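Side-chain contacts in geranyltranstransferase (Legionella pneumophila subsp. pneumophila, PDB 3LOM), which probably makes farnesyl diphosphate, and possibly geranylgeranyl diphosphate, by magnesium-dependent prenyl transfer: residues K220-G223 against L224-M228; K15-Q18 against R19-Y23; I184-K188 against T189-I193; S165-L168 against S169-K173. One frame throughout, in Å; residues are numbered along the deposited sequence.

Interaction 1 of 4, residues K220-G223 against L224-M228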
loop_
_atom_site.group_PDB
_atom_site.type_symbol
_atom_site.label_atom_id
_atom_site.label_comp_id
_atom_site.label_asym_id
_atom_site.label_seq_id
_atom_site.Cartn_x
_atom_site.Cartn_y
_atom_site.Cartn_z
ATOM N N LYS A 220 4.774 -23.095 4.947
ATOM C CA LYS A 220 3.637 -23.182 5.875
ATOM C C LYS A 220 4.104 -23.543 7.267
ATOM O O LYS A 220 3.686 -22.931 8.250
ATOM C CB LYS A 220 2.612 -24.222 5.406
ATOM C CG LYS A 220 1.660 -23.720 4.333
ATOM C CD LYS A 220 1.014 -24.875 3.583
ATOM C CE LYS A 220 0.449 -24.411 2.244
ATOM N NZ LYS A 220 0.183 -25.550 1.320
ATOM N N HIS A 221 4.975 -24.540 7.349
ATOM C CA HIS A 221 5.405 -25.031 8.646
ATOM C C HIS A 221 6.400 -24.102 9.329
ATOM O O HIS A 221 6.430 -24.030 10.553
ATOM C CB HIS A 221 5.909 -26.475 8.545
ATOM C CG HIS A 221 4.821 -27.457 8.234
ATOM N ND1 HIS A 221 4.131 -28.135 9.214
ATOM C CD2 HIS A 221 4.272 -27.837 7.056
ATOM C CE1 HIS A 221 3.214 -28.903 8.653
ATOM N NE2 HIS A 221 3.281 -28.745 7.344
ATOM N N ILE A 222 7.181 -23.368 8.539
ATOM C CA ILE A 222 8.140 -22.414 9.101
ATOM C C ILE A 222 7.444 -21.155 9.669
ATOM O O ILE A 222 7.784 -20.695 10.758
ATOM C CB ILE A 222 9.329 -22.128 8.116
ATOM C CG1 ILE A 222 10.640 -21.942 8.877
ATOM C CG2 ILE A 222 9.036 -21.003 7.115
ATOM C CD1 ILE A 222 11.334 -23.240 9.196
ATOM N N GLY A 223 6.430 -20.659 8.956
ATOM C CA GLY A 223 5.629 -19.518 9.399
ATOM C C GLY A 223 4.783 -19.799 10.625
ATOM O O GLY A 223 4.530 -18.908 11.441
ATOM N N LEU A 224 4.350 -21.050 10.749
ATOM C CA LEU A 224 3.597 -21.511 11.903
ATOM C C LEU A 224 4.505 -21.672 13.118
ATOM O O LEU A 224 4.203 -21.154 14.196
ATOM C CB LEU A 224 2.908 -22.835 11.565
ATOM C CG LEU A 224 2.171 -23.651 12.625
ATOM C CD1 LEU A 224 1.058 -22.858 13.308
ATOM C CD2 LEU A 224 1.615 -24.911 11.982
ATOM N N VAL A 225 5.622 -22.369 12.933
ATOM C CA VAL A 225 6.531 -22.694 14.041
ATOM C C VAL A 225 7.243 -21.474 14.671
ATOM O O VAL A 225 7.569 -21.504 15.860
ATOM C CB VAL A 225 7.527 -23.839 13.656
ATOM C CG1 VAL A 225 8.718 -23.312 12.863
ATOM C CG2 VAL A 225 7.969 -24.622 14.884
ATOM N N PHE A 226 7.457 -20.408 13.890
ATOM C CA PHE A 226 8.031 -19.156 14.420
ATOM C C PHE A 226 7.130 -18.572 15.504
ATOM O O PHE A 226 7.601 -18.141 16.561
ATOM C CB PHE A 226 8.228 -18.107 13.319
ATOM C CG PHE A 226 9.356 -18.406 12.370
ATOM C CD1 PHE A 226 10.384 -19.283 12.716
ATOM C CD2 PHE A 226 9.402 -17.780 11.128
ATOM C CE1 PHE A 226 11.420 -19.548 11.829
ATOM C CE2 PHE A 226 10.433 -18.034 10.236
ATOM C CZ PHE A 226 11.446 -18.915 10.587
ATOM N N GLN A 227 5.828 -18.593 15.228
ATOM C CA GLN A 227 4.808 -18.113 16.151
ATOM C C GLN A 227 4.634 -19.011 17.373
ATOM O O GLN A 227 4.342 -18.522 18.470
ATOM C CB GLN A 227 3.482 -17.959 15.411
ATOM C CG GLN A 227 2.520 -17.046 16.103
ATOM C CD GLN A 227 3.054 -15.633 16.285
ATOM O OE1 GLN A 227 3.644 -15.050 15.371
ATOM N NE2 GLN A 227 2.847 -15.080 17.476
ATOM N N MET A 228 4.801 -20.320 17.172
ATOM C CA MET A 228 4.863 -21.278 18.276
ATOM C C MET A 228 6.051 -20.944 19.180
ATOM O O MET A 228 5.903 -20.863 20.401
ATOM C CB MET A 228 4.977 -22.717 17.756
ATOM C CG MET A 228 3.680 -23.331 17.259
ATOM S SD MET A 228 3.910 -24.983 16.566
ATOM C CE MET A 228 2.240 -25.325 16.038
#
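In F226 the CG atom lies anti to the carbonyl carbon (chi1 -72°), which swings the ring back over the preceding turn, while the unusual chi1 of I222, -144°, brings its CG1 branch up to CZ, at the far end of the ring. The two side chains cross at a slant, I222 CG1 lying 3.6 Å from F226 CZ. The backbone takes part as well: I222 O sits over one face of the phenyl ring, 3.2 Å from F226 CG and displaced toward the rim, while still accepting the helical bond from F226 N at 3.2 Å. V225 adds a smaller contact, its CG1 resting 3.3 Å from H221 O, the oxygen that V225 N bonds at 3.0 Å. L224 N closes the same kind of turn on K220 O. A branched aliphatic and an aromatic suit this flank, since T295 and L298 of helix 289-303 and I193 of helix 178-201 pack against them; I193 CD1 also packs on the CA of G223. H221, on another flank, hydrogen-bonds H273 through ND1. The i to i+4 backbone bonds mark a regular alpha-helix, and the I222/F226 pair is carried on one flank of it, here helix 209-236 in the all-helical isoprenoid synthase fold.

Interaction 2 of 4, residues K15-Q18 against R19-Y23; sequences KYTQ and RHELY
T17 and E21 lie side by side on one flank of helix 5-28 and point the same way. With T17 chi1 at -55° (to OG1), its methyl CG2 points away from the backbone N and leans toward the next turn, where the extended chain of E21 carries its carboxylate alongside; CG2 comes 3.4 Å from E21 OE2. This is a contact of a methyl with an oxygen, not a hydrogen bond. The compact, branched threonine suits this partly exposed place by offering a methyl alongside the E21 chain, whose carboxylate tolerates it. Nearer the backbone, E21 CG lies 3.4 Å from T17 O, and E21 N binds that oxygen at 2.8 Å with a nearly straight N-H...O angle of 167°, the donor almost along the C=O axis. The neighbouring side chains diverge round the helix. R19, extended from CG to NE, places its CB 3.4 Å from K15 O, and H20 turns its ring toward helices 53-64 and 69-91. Y16 stacks on Y59. The chemistry is divided: i to i+4 backbone bonds hold the turns of this regular alpha-helix and the CB-to-oxygen contacts come with them, whereas R19, in a salt bridge with D73 of helix 69-91, and Y16, whose hydroxyl hydrogen-bonds D63 of helix 53-64, tie the helix to its neighbours.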
loop_
_atom_site.group_PDB
_atom_site.type_symbol
_atom_site.label_atom_id
_atom_site.label_comp_id
_atom_site.label_asym_id
_atom_site.label_seq_id
_atom_site.Cartn_x
_atom_site.Cartn_y
_atom_site.Cartn_z
ATOM N N LYS A 15 26.345 -12.822 4.659
ATOM C CA LYS A 15 26.587 -12.093 3.416
ATOM C C LYS A 15 25.292 -11.629 2.766
ATOM O O LYS A 15 25.268 -10.591 2.101
ATOM C CB LYS A 15 27.358 -12.977 2.428
ATOM C CG LYS A 15 28.369 -12.241 1.559
ATOM C CD LYS A 15 29.706 -12.083 2.278
ATOM C CE LYS A 15 30.742 -11.415 1.389
ATOM N NZ LYS A 15 32.055 -11.321 2.081
ATOM N N TYR A 16 24.223 -12.404 2.952
ATOM C CA TYR A 16 22.915 -12.075 2.384
ATOM C C TYR A 16 22.236 -10.870 3.052
ATOM O O TYR A 16 21.603 -10.075 2.364
ATOM C CB TYR A 16 21.989 -13.300 2.362
ATOM C CG TYR A 16 22.159 -14.193 1.140
ATOM C CD1 TYR A 16 22.324 -13.645 -0.135
ATOM C CD2 TYR A 16 22.125 -15.584 1.254
ATOM C CE1 TYR A 16 22.465 -14.457 -1.262
ATOM C CE2 TYR A 16 22.266 -16.405 0.132
ATOM C CZ TYR A 16 22.437 -15.836 -1.119
ATOM O OH TYR A 16 22.575 -16.641 -2.228
ATOM N N THR A 17 22.379 -10.737 4.373
ATOM C CA THR A 17 21.920 -9.537 5.100
ATOM C C THR A 17 22.642 -8.278 4.599
ATOM O O THR A 17 21.994 -7.291 4.216
ATOM C CB THR A 17 22.132 -9.664 6.635
ATOM O OG1 THR A 17 21.497 -10.854 7.115
ATOM C CG2 THR A 17 21.563 -8.450 7.381
ATOM N N GLN A 18 23.978 -8.339 4.592
ATOM C CA GLN A 18 24.841 -7.259 4.094
ATOM C C GLN A 18 24.462 -6.813 2.686
ATOM O O GLN A 18 24.360 -5.611 2.427
ATOM C CB GLN A 18 26.314 -7.684 4.105
ATOM C CG GLN A 18 26.967 -7.739 5.482
ATOM C CD GLN A 18 28.405 -8.247 5.424
ATOM O OE1 GLN A 18 28.754 -9.226 6.086
ATOM N NE2 GLN A 18 29.244 -7.587 4.623
ATOM N N ARG A 19 24.242 -7.786 1.796
ATOM C CA ARG A 19 23.813 -7.522 0.419
ATOM C C ARG A 19 22.449 -6.829 0.385
ATOM O O ARG A 19 22.245 -5.867 -0.375
ATOM C CB ARG A 19 23.789 -8.821 -0.404
ATOM C CG ARG A 19 23.101 -8.680 -1.760
ATOM C CD ARG A 19 23.304 -9.864 -2.694
ATOM N NE ARG A 19 22.852 -9.498 -4.038
ATOM C CZ ARG A 19 23.397 -9.924 -5.175
ATOM N NH1 ARG A 19 24.433 -10.754 -5.157
ATOM N NH2 ARG A 19 22.905 -9.514 -6.338
ATOM N N HIS A 20 21.539 -7.307 1.235
ATOM C CA HIS A 20 20.182 -6.774 1.315
ATOM C C HIS A 20 20.155 -5.331 1.838
ATOM O O HIS A 20 19.463 -4.473 1.270
ATOM C CB HIS A 20 19.281 -7.700 2.156
ATOM C CG HIS A 20 18.043 -7.038 2.675
ATOM N ND1 HIS A 20 17.031 -6.595 1.847
ATOM C CD2 HIS A 20 17.658 -6.730 3.938
ATOM C CE1 HIS A 20 16.076 -6.047 2.578
ATOM N NE2 HIS A 20 16.432 -6.117 3.849
ATOM N N GLU A 21 20.912 -5.073 2.901
ATOM C CA GLU A 21 21.012 -3.726 3.480
ATOM C C GLU A 21 21.636 -2.721 2.505
ATOM O O GLU A 21 21.186 -1.575 2.406
ATOM C CB GLU A 21 21.805 -3.765 4.782
ATOM C CG GLU A 21 21.091 -4.491 5.914
ATOM C CD GLU A 21 21.933 -4.610 7.170
ATOM O OE1 GLU A 21 23.111 -4.200 7.149
ATOM O OE2 GLU A 21 21.411 -5.113 8.188
ATOM N N LEU A 22 22.647 -3.182 1.770
ATOM C CA LEU A 22 23.361 -2.370 0.791
ATOM C C LEU A 22 22.445 -2.048 -0.386
ATOM O O LEU A 22 22.486 -0.936 -0.927
ATOM C CB LEU A 22 24.604 -3.124 0.308
ATOM C CG LEU A 22 26.017 -2.522 0.333
ATOM C CD1 LEU A 22 26.271 -1.586 1.520
ATOM C CD2 LEU A 22 27.054 -3.651 0.307
ATOM N N TYR A 23 21.608 -3.017 -0.764
ATOM C CA TYR A 23 20.653 -2.814 -1.852
ATOM C C TYR A 23 19.533 -1.854 -1.454
ATOM O O TYR A 23 19.052 -1.099 -2.292
ATOM C CB TYR A 23 20.078 -4.141 -2.373
ATOM C CG TYR A 23 19.231 -3.962 -3.616
ATOM C CD1 TYR A 23 17.836 -3.909 -3.540
ATOM C CD2 TYR A 23 19.826 -3.810 -4.867
ATOM C CE1 TYR A 23 17.059 -3.715 -4.688
ATOM C CE2 TYR A 23 19.063 -3.619 -6.007
ATOM C CZ TYR A 23 17.680 -3.577 -5.909
ATOM O OH TYR A 23 16.924 -3.388 -7.038
#

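Interaction 3 of 4, residues I184-K188 against T189-I193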
loop_
_atom_site.group_PDB
_atom_site.type_symbol
_atom_site.label_atom_id
_atom_site.label_comp_id
_atom_site.label_asym_id
_atom_site.label_seq_id
_atom_site.Cartn_x
_atom_site.Cartn_y
_atom_site.Cartn_z
ATOM N N ILE A 184 -5.832 -17.123 12.450
ATOM C CA ILE A 184 -5.392 -15.755 12.719
ATOM C C ILE A 184 -3.905 -15.535 12.389
ATOM O O ILE A 184 -3.562 -14.578 11.684
ATOM C CB ILE A 184 -5.741 -15.338 14.177
ATOM C CG1 ILE A 184 -7.248 -15.074 14.293
ATOM C CG2 ILE A 184 -4.970 -14.093 14.591
ATOM C CD1 ILE A 184 -7.825 -15.269 15.683
ATOM N N HIS A 185 -3.046 -16.441 12.860
ATOM C CA HIS A 185 -1.606 -16.379 12.597
ATOM C C HIS A 185 -1.226 -16.640 11.140
ATOM O O HIS A 185 -0.246 -16.074 10.643
ATOM C CB HIS A 185 -0.847 -17.333 13.518
ATOM C CG HIS A 185 -0.819 -16.891 14.947
ATOM N ND1 HIS A 185 -0.410 -15.630 15.328
ATOM C CD2 HIS A 185 -1.135 -17.544 16.089
ATOM C CE1 HIS A 185 -0.494 -15.520 16.642
ATOM N NE2 HIS A 185 -0.919 -16.672 17.129
ATOM N N LEU A 186 -2.000 -17.488 10.462
ATOM C CA LEU A 186 -1.810 -17.741 9.034
ATOM C C LEU A 186 -2.131 -16.483 8.234
ATOM O O LEU A 186 -1.428 -16.156 7.282
ATOM C CB LEU A 186 -2.676 -18.921 8.552
ATOM C CG LEU A 186 -2.819 -19.167 7.035
ATOM C CD1 LEU A 186 -1.474 -19.429 6.339
ATOM C CD2 LEU A 186 -3.797 -20.302 6.744
ATOM N N LEU A 187 -3.183 -15.773 8.630
ATOM C CA LEU A 187 -3.551 -14.551 7.926
ATOM C C LEU A 187 -2.564 -13.419 8.222
ATOM O O LEU A 187 -2.171 -12.701 7.311
ATOM C CB LEU A 187 -4.985 -14.130 8.257
ATOM C CG LEU A 187 -6.128 -15.066 7.869
ATOM C CD1 LEU A 187 -7.360 -14.721 8.690
ATOM C CD2 LEU A 187 -6.418 -15.028 6.375
ATOM N N LYS A 188 -2.146 -13.301 9.483
ATOM C CA LYS A 188 -1.265 -12.215 9.924
ATOM C C LYS A 188 0.178 -12.354 9.422
ATOM O O LYS A 188 0.714 -11.424 8.813
ATOM C CB LYS A 188 -1.287 -12.065 11.451
ATOM C CG LYS A 188 -0.353 -10.971 11.954
ATOM C CD LYS A 188 -0.480 -10.725 13.437
ATOM C CE LYS A 188 0.677 -9.856 13.908
ATOM N NZ LYS A 188 0.445 -9.289 15.259
ATOM N N THR A 189 0.795 -13.506 9.669
ATOM C CA THR A 189 2.185 -13.722 9.275
ATOM C C THR A 189 2.411 -14.859 8.284
ATOM O O THR A 189 3.350 -14.801 7.477
ATOM C CB THR A 189 3.091 -13.937 10.494
ATOM O OG1 THR A 189 2.433 -14.797 11.420
ATOM C CG2 THR A 189 3.399 -12.608 11.175
ATOM N N GLY A 190 1.556 -15.880 8.338
ATOM C CA GLY A 190 1.726 -17.083 7.529
ATOM C C GLY A 190 1.808 -16.826 6.039
ATOM O O GLY A 190 2.713 -17.332 5.358
ATOM N N LYS A 191 0.870 -16.021 5.548
ATOM C CA LYS A 191 0.767 -15.669 4.125
ATOM C C LYS A 191 1.944 -14.841 3.605
ATOM O O LYS A 191 2.339 -14.995 2.441
ATOM C CB LYS A 191 -0.534 -14.910 3.856
ATOM C CG LYS A 191 -1.796 -15.702 4.153
ATOM C CD LYS A 191 -2.598 -15.989 2.911
ATOM C CE LYS A 191 -4.020 -16.359 3.289
ATOM N NZ LYS A 191 -4.981 -15.911 2.249
ATOM N N LEU A 192 2.487 -13.962 4.451
ATOM C CA LEU A 192 3.622 -13.128 4.046
ATOM C C LEU A 192 4.909 -13.949 3.970
ATOM O O LEU A 192 5.663 -13.812 3.017
ATOM C CB LEU A 192 3.799 -11.906 4.958
ATOM C CG LEU A 192 4.628 -10.759 4.363
ATOM C CD1 LEU A 192 3.890 -10.103 3.193
ATOM C CD2 LEU A 192 5.010 -9.722 5.423
ATOM N N ILE A 193 5.143 -14.795 4.974
ATOM C CA ILE A 193 6.239 -15.774 4.945
ATOM C C ILE A 193 6.141 -16.716 3.736
ATOM O O ILE A 193 7.150 -16.995 3.076
ATOM C CB ILE A 193 6.338 -16.552 6.273
ATOM C CG1 ILE A 193 6.885 -15.620 7.359
ATOM C CG2 ILE A 193 7.232 -17.781 6.129
ATOM C CD1 ILE A 193 6.592 -16.044 8.781
HETATM O O HOH W 1 0.939 -14.048 13.284
HETATM O O HOH W 2 0.824 -12.642 6.336
#
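Hydrogen bonds to H185 O dominate the meeting of 184-188 with 189-193. Two backbone donors share this oxygen: T189 N at 2.9 Å, tilted 33° from the carbonyl plane, and G190 N, also at 2.9 Å but in the plane. The first is an ordinary i to i+4 bond and the second spans five residues, as does K191 N to L186 O at 2.9 Å. The hydroxyl of T189 stands 3.1 Å from the same H185 O, brought there by a chi1 of 43° that sets OG1 between the backbone N and the carbonyl carbon. The extended K188 carries its ammonium group away to a hydrogen bond with Q164 on helix 160-169. The five-residue bonds are a pi-type widening of an alpha-helix, helix 178-201, consistent with the 42° between the axes of the two short segments. G190 suits the turn: its CA comes within 3.9 Å of L186 CA, where a CB would clash.

Water provides further links. Water 1 lies in the plane of the H185 ring at its edge, 2.9 Å from ND1; its very short approach to T189 OG1 is doubtful. Water 2 donates to L187 O and accepts from L192 N, bridging that carbonyl and that amide.

A carbon-oxygen contact sets K191 CG against L186 O. The apolar contacts are loose. L187 and the bent chain of K191 run side by side, L187 CD2 being 4.1 Å from K191 CE, and P34 of the second subunit packs on L187.

Interaction 4 of 4, residues S165-L168 against S169-K173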
loop_
_atom_site.group_PDB
_atom_site.type_symbol
_atom_site.label_atom_id
_atom_site.label_comp_id
_atom_site.label_asym_id
_atom_site.label_seq_id
_atom_site.Cartn_x
_atom_site.Cartn_y
_atom_site.Cartn_z
ATOM N N SER A 165 -6.238 -7.363 12.502
ATOM C CA SER A 165 -7.543 -6.971 13.058
ATOM C C SER A 165 -8.135 -8.044 13.975
ATOM O O SER A 165 -8.599 -7.737 15.079
ATOM C CB SER A 165 -8.528 -6.633 11.933
ATOM O OG SER A 165 -9.830 -6.379 12.440
ATOM N N LEU A 166 -8.086 -9.299 13.527
ATOM C CA LEU A 166 -8.602 -10.415 14.327
ATOM C C LEU A 166 -7.669 -10.763 15.482
ATOM O O LEU A 166 -8.128 -11.226 16.529
ATOM C CB LEU A 166 -8.879 -11.654 13.462
ATOM C CG LEU A 166 -10.093 -11.610 12.529
ATOM C CD1 LEU A 166 -10.008 -12.713 11.496
ATOM C CD2 LEU A 166 -11.409 -11.693 13.292
ATOM N N ASP A 167 -6.368 -10.530 15.294
ATOM C CA ASP A 167 -5.390 -10.702 16.370
ATOM C C ASP A 167 -5.687 -9.744 17.531
ATOM O O ASP A 167 -5.556 -10.109 18.689
ATOM C CB ASP A 167 -3.968 -10.483 15.845
ATOM C CG ASP A 167 -2.896 -10.859 16.853
ATOM O OD1 ASP A 167 -2.228 -11.888 16.649
ATOM O OD2 ASP A 167 -2.702 -10.124 17.840
ATOM N N LEU A 168 -6.088 -8.524 17.206
ATOM C CA LEU A 168 -6.399 -7.535 18.222
ATOM C C LEU A 168 -7.767 -7.749 18.868
ATOM O O LEU A 168 -7.881 -7.698 20.090
ATOM C CB LEU A 168 -6.293 -6.127 17.640
ATOM C CG LEU A 168 -4.875 -5.693 17.271
ATOM C CD1 LEU A 168 -4.931 -4.370 16.550
ATOM C CD2 LEU A 168 -3.947 -5.626 18.497
ATOM N N SER A 169 -8.795 -7.998 18.060
ATOM C CA SER A 169 -10.161 -8.113 18.583
ATOM C C SER A 169 -10.476 -9.446 19.266
ATOM O O SER A 169 -11.107 -9.456 20.327
ATOM C CB SER A 169 -11.204 -7.790 17.505
ATOM O OG SER A 169 -11.164 -8.729 16.443
ATOM N N GLU A 170 -10.033 -10.560 18.679
ATOM C CA GLU A 170 -10.423 -11.889 19.190
ATOM C C GLU A 170 -9.537 -12.453 20.292
ATOM O O GLU A 170 -10.045 -13.097 21.210
ATOM C CB GLU A 170 -10.554 -12.932 18.070
ATOM C CG GLU A 170 -11.438 -12.523 16.912
ATOM C CD GLU A 170 -12.756 -11.916 17.355
ATOM O OE1 GLU A 170 -12.998 -10.730 17.034
ATOM O OE2 GLU A 170 -13.543 -12.618 18.026
ATOM N N LEU A 171 -8.227 -12.221 20.205
ATOM C CA LEU A 171 -7.263 -12.817 21.149
ATOM C C LEU A 171 -7.382 -12.281 22.576
ATOM O O LEU A 171 -6.865 -12.894 23.514
ATOM C CB LEU A 171 -5.824 -12.673 20.641
ATOM C CG LEU A 171 -5.115 -13.857 19.967
ATOM C CD1 LEU A 171 -5.971 -14.554 18.918
ATOM C CD2 LEU A 171 -3.791 -13.408 19.358
ATOM N N ALA A 172 -8.061 -11.141 22.717
ATOM C CA ALA A 172 -8.425 -10.569 24.011
ATOM C C ALA A 172 -9.293 -11.536 24.826
ATOM O O ALA A 172 -9.089 -11.704 26.032
ATOM C CB ALA A 172 -9.146 -9.235 23.808
ATOM N N LYS A 173 -10.251 -12.171 24.150
ATOM C CA LYS A 173 -11.094 -13.213 24.737
ATOM C C LYS A 173 -10.290 -14.504 24.891
ATOM O O LYS A 173 -9.353 -14.751 24.131
ATOM C CB LYS A 173 -12.315 -13.471 23.847
ATOM C CG LYS A 173 -13.013 -12.213 23.341
ATOM C CD LYS A 173 -13.843 -12.507 22.101
ATOM C CE LYS A 173 -14.332 -11.220 21.451
ATOM N NZ LYS A 173 -15.123 -11.490 20.220
HETATM O O HOH W 3 -11.679 -7.297 14.210
#
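S169 OG gathers several polar groups at the end of helix 160-169. Water 3 donates to it at 2.7 Å and also meets S165 OG, bridging the two serines across one turn. E170 OE1 stands 2.8 Å from S169 OG, while S165 O lies 3.1 Å from it. A chi1 of 64° places OG between the backbone N and the carbonyl carbon, folded back toward the preceding turn, a posture that suits a small serine. S169 N donates to S165 O. The next amide, E170 N, donates to L166 O at 2.9 Å. In E170 a chi1 of -52° sets CG beside L166 CD2, 3.7 Å off, and the bend at chi2 turns the carboxylate, whose OE2 faces onward to K173 NZ in a salt bridge of 2.9 Å. On another flank L171 lies across D167, L171 CD2 reaching 3.5 Å from D167 OD1. I184 of helix 178-201 covers L166, D167 and L171, and the same D167 OD1 makes a long, weak ion pair with K188. The second subunit also packs here: its I38, A35 and A114 lie on S165, L166 and L168.

All four contacts are local, along single helices or at a helix end, yet they differ with place. Interactions 1 and 3 lie nearest the chain's centre, on successive helices that touch through I193 and H185: interaction 1 is mainly apolar and regular, whereas interaction 3 is polar and hydrated, with a pi-type turn. Interaction 4, farther out at about 21 Å between its centre and that of the chain, mixes a helix end with a salt bridge and packs onto interaction 3 through I184; both also meet the second subunit. Interaction 2 stands apart, its centre about 24 Å from that of interaction 1, partly exposed, with R19 and Y16 reaching neighbouring helices.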